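Local coordinates for beta-N-acetylhexosaminidase (Mycobacterium smegmatis, PDB 4YYF), which probably hydrolyses terminal non-reducing N-acetyl-D-hexosamine residues from N-acetyl-beta-D-hexosaminides, as a member of glycosyl hydrolase family 3, at residues P244-V249 and L286-D291; V151-A156 and G197-L202. The protein carries 1 engineered substitution. One frame throughout, in Å; residues are numbered along the deposited sequence.

How the interactions relate
Both interactions pair parallel strands of the family 3 TIM-barrel domain, and both are largely buried. Interaction 1 lies about 4 Å from the centre of the chain and interaction 2 about 8 Å, each measured from the contact's centre. Strands 199-205 and 246-249 are neighbours, so 197-202 and 244-249 join the two contacts directly: the Met248 N to Leu202 O distance of 2.8 Å fits a hydrogen bond, and Met248 CE packs against Phe155. Their chemistry differs with strand regularity. Interaction 1 is a ladder of four backbone bonds that ends at an acidic loop, whereas interaction 2 begins with two good backbone bonds, then turns irregular at a proline and an inverse gamma turn.

Interaction 1 of 2, residues P244-V249 and L286-D291; sequences PVAVMV and LVYTDD
The Tyr288 ring is met at its edge, near its plane, by Ala246 CB and the carbonyl oxygen of Val247; CE2 stands 4.2 Å from Ala246 CB. A second flat group, the Asp290 carboxylate, has its OD1 4.1 Å from the selenium of Met248 (selenomethionine), a packing distance. That oxygen also accepts Asp291 N on its anti side, 31° out of the carboxylate plane, which restrains its rotation. Met248 runs extended through chi2 and bends at chi3 (-77°), bringing CE to 3.6 Å from Thr289 O, a buried carbonyl without a polar partner in the model. On the face of the sheet opposite Met248 and Tyr288, Val249 CG2 touches Val287 CG1 at 3.7 Å. Parallel pairing is evident from four backbone bonds, including Tyr288 N to Val247 O (2.7 Å) and the more bent Asp290 N to Val249 O (N-H...O 143°). Just ahead of the first direct bond, a water bridges Val245 O and Leu286 N. These strands belong to a beta-alpha-beta unit: helix 267-275 covers Val249 and Val287 through Tyr270, while Tyr288, edge-to-face with Phe155, and Met248, against Val201, occupy the face toward the barrel interior.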
loop_
_atom_site.group_PDB
_atom_site.type_symbol
_atom_site.label_atom_id
_atom_site.label_comp_id
_atom_site.label_asym_id
_atom_site.label_seq_id
_atom_site.Cartn_x
_atom_site.Cartn_y
_atom_site.Cartn_z
ATOM N N PRO A 244 10.506 4.834 9.382
ATOM C CA PRO A 244 9.104 4.681 8.972
ATOM C C PRO A 244 8.910 3.551 7.971
ATOM O O PRO A 244 9.758 3.278 7.106
ATOM C CB PRO A 244 8.761 6.033 8.338
ATOM C CG PRO A 244 10.065 6.597 7.911
ATOM C CD PRO A 244 11.096 6.094 8.891
ATOM N N VAL A 245 7.778 2.874 8.106
ATOM C CA VAL A 245 7.443 1.786 7.213
ATOM C C VAL A 245 5.931 1.607 7.294
ATOM O O VAL A 245 5.315 1.926 8.312
ATOM C CB VAL A 245 8.202 0.480 7.609
ATOM C CG1 VAL A 245 7.669 -0.089 8.927
ATOM C CG2 VAL A 245 8.124 -0.569 6.489
ATOM N N ALA A 246 5.336 1.138 6.208
ATOM C CA ALA A 246 3.913 0.835 6.161
ATOM C C ALA A 246 3.768 -0.613 5.735
ATOM O O ALA A 246 4.732 -1.235 5.315
ATOM C CB ALA A 246 3.171 1.755 5.189
ATOM N N VAL A 247 2.562 -1.153 5.861
ATOM C CA VAL A 247 2.285 -2.515 5.425
ATOM C C VAL A 247 1.074 -2.458 4.500
ATOM O O VAL A 247 0.157 -1.672 4.737
ATOM C CB VAL A 247 1.989 -3.433 6.630
ATOM C CG1 VAL A 247 1.449 -4.824 6.172
ATOM C CG2 VAL A 247 3.244 -3.608 7.515
HETATM N N MSE A 248 1.088 -3.261 3.435
HETATM C CA MSE A 248 -0.098 -3.446 2.598
HETATM C C MSE A 248 -0.655 -4.860 2.772
HETATM O O MSE A 248 0.076 -5.843 2.646
HETATM C CB MSE A 248 0.237 -3.231 1.121
HETATM C CG MSE A 248 -0.940 -3.527 0.163
HETATM SE SE MSE A 248 -0.453 -3.152 -1.706
HETATM C CE MSE A 248 -0.598 -1.244 -1.629
ATOM N N VAL A 249 -1.953 -4.956 3.044
ATOM C CA VAL A 249 -2.616 -6.250 3.211
ATOM C C VAL A 249 -3.220 -6.695 1.879
ATOM O O VAL A 249 -3.876 -5.905 1.205
ATOM C CB VAL A 249 -3.724 -6.168 4.281
ATOM C CG1 VAL A 249 -4.463 -7.494 4.381
ATOM C CG2 VAL A 249 -3.129 -5.813 5.632
ATOM N N LEU A 286 1.140 2.694 9.491
ATOM C CA LEU A 286 0.124 2.819 8.466
ATOM C C LEU A 286 -0.086 1.513 7.711
ATOM O O LEU A 286 0.872 0.848 7.303
ATOM C CB LEU A 286 0.543 3.910 7.479
ATOM C CG LEU A 286 -0.528 4.455 6.541
ATOM C CD1 LEU A 286 -1.601 5.146 7.371
ATOM C CD2 LEU A 286 0.093 5.422 5.526
ATOM N N VAL A 287 -1.348 1.141 7.525
ATOM C CA VAL A 287 -1.677 -0.096 6.821
ATOM C C VAL A 287 -2.578 0.198 5.619
ATOM O O VAL A 287 -3.684 0.722 5.787
ATOM C CB VAL A 287 -2.361 -1.115 7.762
ATOM C CG1 VAL A 287 -2.669 -2.392 7.007
ATOM C CG2 VAL A 287 -1.457 -1.440 8.957
ATOM N N TYR A 288 -2.093 -0.130 4.416
ATOM C CA TYR A 288 -2.864 0.033 3.183
ATOM C C TYR A 288 -3.568 -1.263 2.813
ATOM O O TYR A 288 -3.145 -2.341 3.238
ATOM C CB TYR A 288 -1.928 0.359 2.007
ATOM C CG TYR A 288 -1.372 1.763 1.949
ATOM C CD1 TYR A 288 -2.025 2.751 1.228
ATOM C CD2 TYR A 288 -0.164 2.084 2.562
ATOM C CE1 TYR A 288 -1.506 4.047 1.140
ATOM C CE2 TYR A 288 0.371 3.389 2.481
ATOM C CZ TYR A 288 -0.320 4.355 1.770
ATOM O OH TYR A 288 0.169 5.643 1.667
ATOM N N THR A 289 -4.617 -1.166 1.988
ATOM C CA THR A 289 -5.116 -2.340 1.283
ATOM C C THR A 289 -4.497 -2.377 -0.102
ATOM O O THR A 289 -4.053 -1.357 -0.628
ATOM C CB THR A 289 -6.637 -2.299 1.057
ATOM O OG1 THR A 289 -6.928 -1.248 0.123
ATOM C CG2 THR A 289 -7.384 -2.074 2.359
ATOM N N ASP A 290 -4.519 -3.554 -0.715
ATOM C CA ASP A 290 -4.222 -3.690 -2.139
ATOM C C ASP A 290 -5.439 -3.116 -2.881
ATOM O O ASP A 290 -6.448 -2.769 -2.255
ATOM C CB ASP A 290 -4.005 -5.176 -2.468
ATOM C CG ASP A 290 -3.234 -5.413 -3.770
ATOM O OD1 ASP A 290 -3.065 -4.484 -4.584
ATOM O OD2 ASP A 290 -2.806 -6.565 -3.981
ATOM N N ASP A 291 -5.333 -3.005 -4.200
ATOM C CA ASP A 291 -6.353 -2.377 -5.056
ATOM C C ASP A 291 -7.736 -3.015 -4.886
ATOM O O ASP A 291 -7.914 -4.200 -5.134
ATOM C CB ASP A 291 -5.841 -2.440 -6.507
ATOM C CG ASP A 291 -6.899 -2.170 -7.564
ATOM O OD1 ASP A 291 -7.937 -1.529 -7.305
ATOM O OD2 ASP A 291 -6.654 -2.607 -8.709
HETATM O O HOH W 1 3.758 3.913 9.144
#

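Interaction 2 of 2, residues V151-A156 and G197-L202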
loop_
_atom_site.group_PDB
_atom_site.type_symbol
_atom_site.label_atom_id
_atom_site.label_comp_id
_atom_site.label_asym_id
_atom_site.label_seq_id
_atom_site.Cartn_x
_atom_site.Cartn_y
_atom_site.Cartn_z
ATOM N N VAL A 151 7.296 11.784 -5.886
ATOM C CA VAL A 151 6.751 10.582 -5.252
ATOM C C VAL A 151 7.071 10.613 -3.756
ATOM O O VAL A 151 8.183 10.967 -3.380
ATOM C CB VAL A 151 7.348 9.314 -5.904
ATOM C CG1 VAL A 151 7.012 8.056 -5.085
ATOM C CG2 VAL A 151 6.849 9.180 -7.335
ATOM N N THR A 152 6.099 10.247 -2.916
ATOM C CA THR A 152 6.311 10.142 -1.462
ATOM C C THR A 152 6.213 8.720 -0.893
ATOM O O THR A 152 6.741 8.422 0.200
ATOM C CB THR A 152 5.376 11.087 -0.671
ATOM O OG1 THR A 152 4.012 10.654 -0.778
ATOM C CG2 THR A 152 5.485 12.497 -1.210
ATOM N N VAL A 153 5.542 7.843 -1.627
ATOM C CA VAL A 153 5.307 6.475 -1.172
ATOM C C VAL A 153 5.607 5.504 -2.299
ATOM O O VAL A 153 5.128 5.697 -3.412
ATOM C CB VAL A 153 3.828 6.256 -0.764
ATOM C CG1 VAL A 153 3.602 4.802 -0.348
ATOM C CG2 VAL A 153 3.412 7.197 0.369
ATOM N N ASP A 154 6.386 4.459 -2.018
ATOM C CA ASP A 154 6.584 3.378 -2.987
ATOM C C ASP A 154 5.978 2.104 -2.416
ATOM O O ASP A 154 6.331 1.688 -1.310
ATOM C CB ASP A 154 8.086 3.158 -3.278
ATOM C CG ASP A 154 8.342 2.139 -4.396
ATOM O OD1 ASP A 154 7.376 1.661 -5.040
ATOM O OD2 ASP A 154 9.530 1.826 -4.666
ATOM N N PHE A 155 5.089 1.466 -3.170
ATOM C CA PHE A 155 4.536 0.186 -2.733
ATOM C C PHE A 155 5.558 -0.908 -2.997
ATOM O O PHE A 155 5.397 -1.731 -3.894
ATOM C CB PHE A 155 3.220 -0.096 -3.446
ATOM C CG PHE A 155 2.118 0.866 -3.076
ATOM C CD1 PHE A 155 1.854 1.154 -1.736
ATOM C CD2 PHE A 155 1.369 1.501 -4.057
ATOM C CE1 PHE A 155 0.820 2.048 -1.379
ATOM C CE2 PHE A 155 0.343 2.400 -3.712
ATOM C CZ PHE A 155 0.073 2.663 -2.364
ATOM N N ALA A 156 6.622 -0.881 -2.205
ATOM C CA ALA A 156 7.719 -1.836 -2.302
ATOM C C ALA A 156 8.478 -1.733 -0.994
ATOM O O ALA A 156 8.449 -0.689 -0.351
ATOM C CB ALA A 156 8.627 -1.474 -3.503
ATOM N N GLY A 197 13.960 9.041 1.862
ATOM C CA GLY A 197 12.817 9.805 2.338
ATOM C C GLY A 197 11.509 9.374 1.699
ATOM O O GLY A 197 10.493 10.073 1.797
ATOM N N VAL A 198 11.527 8.201 1.071
ATOM C CA VAL A 198 10.322 7.610 0.489
ATOM C C VAL A 198 9.768 6.650 1.524
ATOM O O VAL A 198 10.537 5.941 2.164
ATOM C CB VAL A 198 10.662 6.807 -0.800
ATOM C CG1 VAL A 198 9.431 6.062 -1.328
ATOM C CG2 VAL A 198 11.215 7.736 -1.879
ATOM N N LEU A 199 8.445 6.623 1.703
ATOM C CA LEU A 199 7.846 5.649 2.615
ATOM C C LEU A 199 7.768 4.287 1.931
ATOM O O LEU A 199 7.050 4.132 0.946
ATOM C CB LEU A 199 6.425 6.083 3.019
ATOM C CG LEU A 199 5.683 5.083 3.917
ATOM C CD1 LEU A 199 6.318 5.010 5.342
ATOM C CD2 LEU A 199 4.191 5.455 4.011
ATOM N N PRO A 200 8.507 3.291 2.444
ATOM C CA PRO A 200 8.362 1.955 1.858
ATOM C C PRO A 200 7.141 1.223 2.425
ATOM O O PRO A 200 6.713 1.501 3.554
ATOM C CB PRO A 200 9.663 1.253 2.255
ATOM C CG PRO A 200 10.105 1.936 3.515
ATOM C CD PRO A 200 9.511 3.328 3.531
ATOM N N VAL A 201 6.561 0.326 1.628
ATOM C CA VAL A 201 5.373 -0.423 2.056
ATOM C C VAL A 201 5.613 -1.918 1.833
ATOM O O VAL A 201 5.713 -2.365 0.697
ATOM C CB VAL A 201 4.107 0.011 1.283
ATOM C CG1 VAL A 201 2.850 -0.659 1.899
ATOM C CG2 VAL A 201 3.942 1.551 1.297
ATOM N N LEU A 202 5.713 -2.678 2.921
ATOM C CA LEU A 202 5.906 -4.128 2.851
ATOM C C LEU A 202 4.616 -4.816 2.390
ATOM O O LEU A 202 3.549 -4.553 2.940
ATOM C CB LEU A 202 6.280 -4.657 4.236
ATOM C CG LEU A 202 7.396 -3.922 4.984
ATOM C CD1 LEU A 202 7.532 -4.473 6.401
ATOM C CD2 LEU A 202 8.724 -4.061 4.240
HETATM O O HOH W 2 7.489 10.021 2.130
#
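Strands 153-154 and 199-205 are adjacent parallel strands of the TIM barrel, connected through helix 179-196, which ends in a Schellman motif at Gly197. Backbone bonding begins regularly: Leu199 N reaches Thr152 O at 2.9 Å in an almost straight bond (177°), and Asp154 N returns to Leu199 O at 3.1 Å. The ladder then becomes irregular. Pro200 has no N-H to give, and Phe155 is the centre of an inverse gamma turn that brings two carbonyls near one donor. Val201 N bonds to Ala156 O at 2.9 Å, coming from 48° above the carbonyl plane, with only a weak second bond to Asp154 O. A water donates to both Thr152 O and Gly197 O, linking the strand entrances beside the Leu199 bond.

Apolar packing occupies both faces. Toward the barrel interior, Val153 and Leu199 lie side by side, while Phe155 presents its ring edge to Val201 CB, which lies in the ring plane. Val198, just before the strand, reaches across with CG1, anti to its own N (chi1 174°), 3.5 Å from Asp154 N and 3.7 Å from Asp154 CB; on the outer face Pro200 packs on Leu193 of helix 179-196. The polar end of Asp154 turns to Glu105 N of strand 100-107. Val201 CG2 meets two side chains, 3.7 Å from both Val153 CG1 and Phe155 CD1.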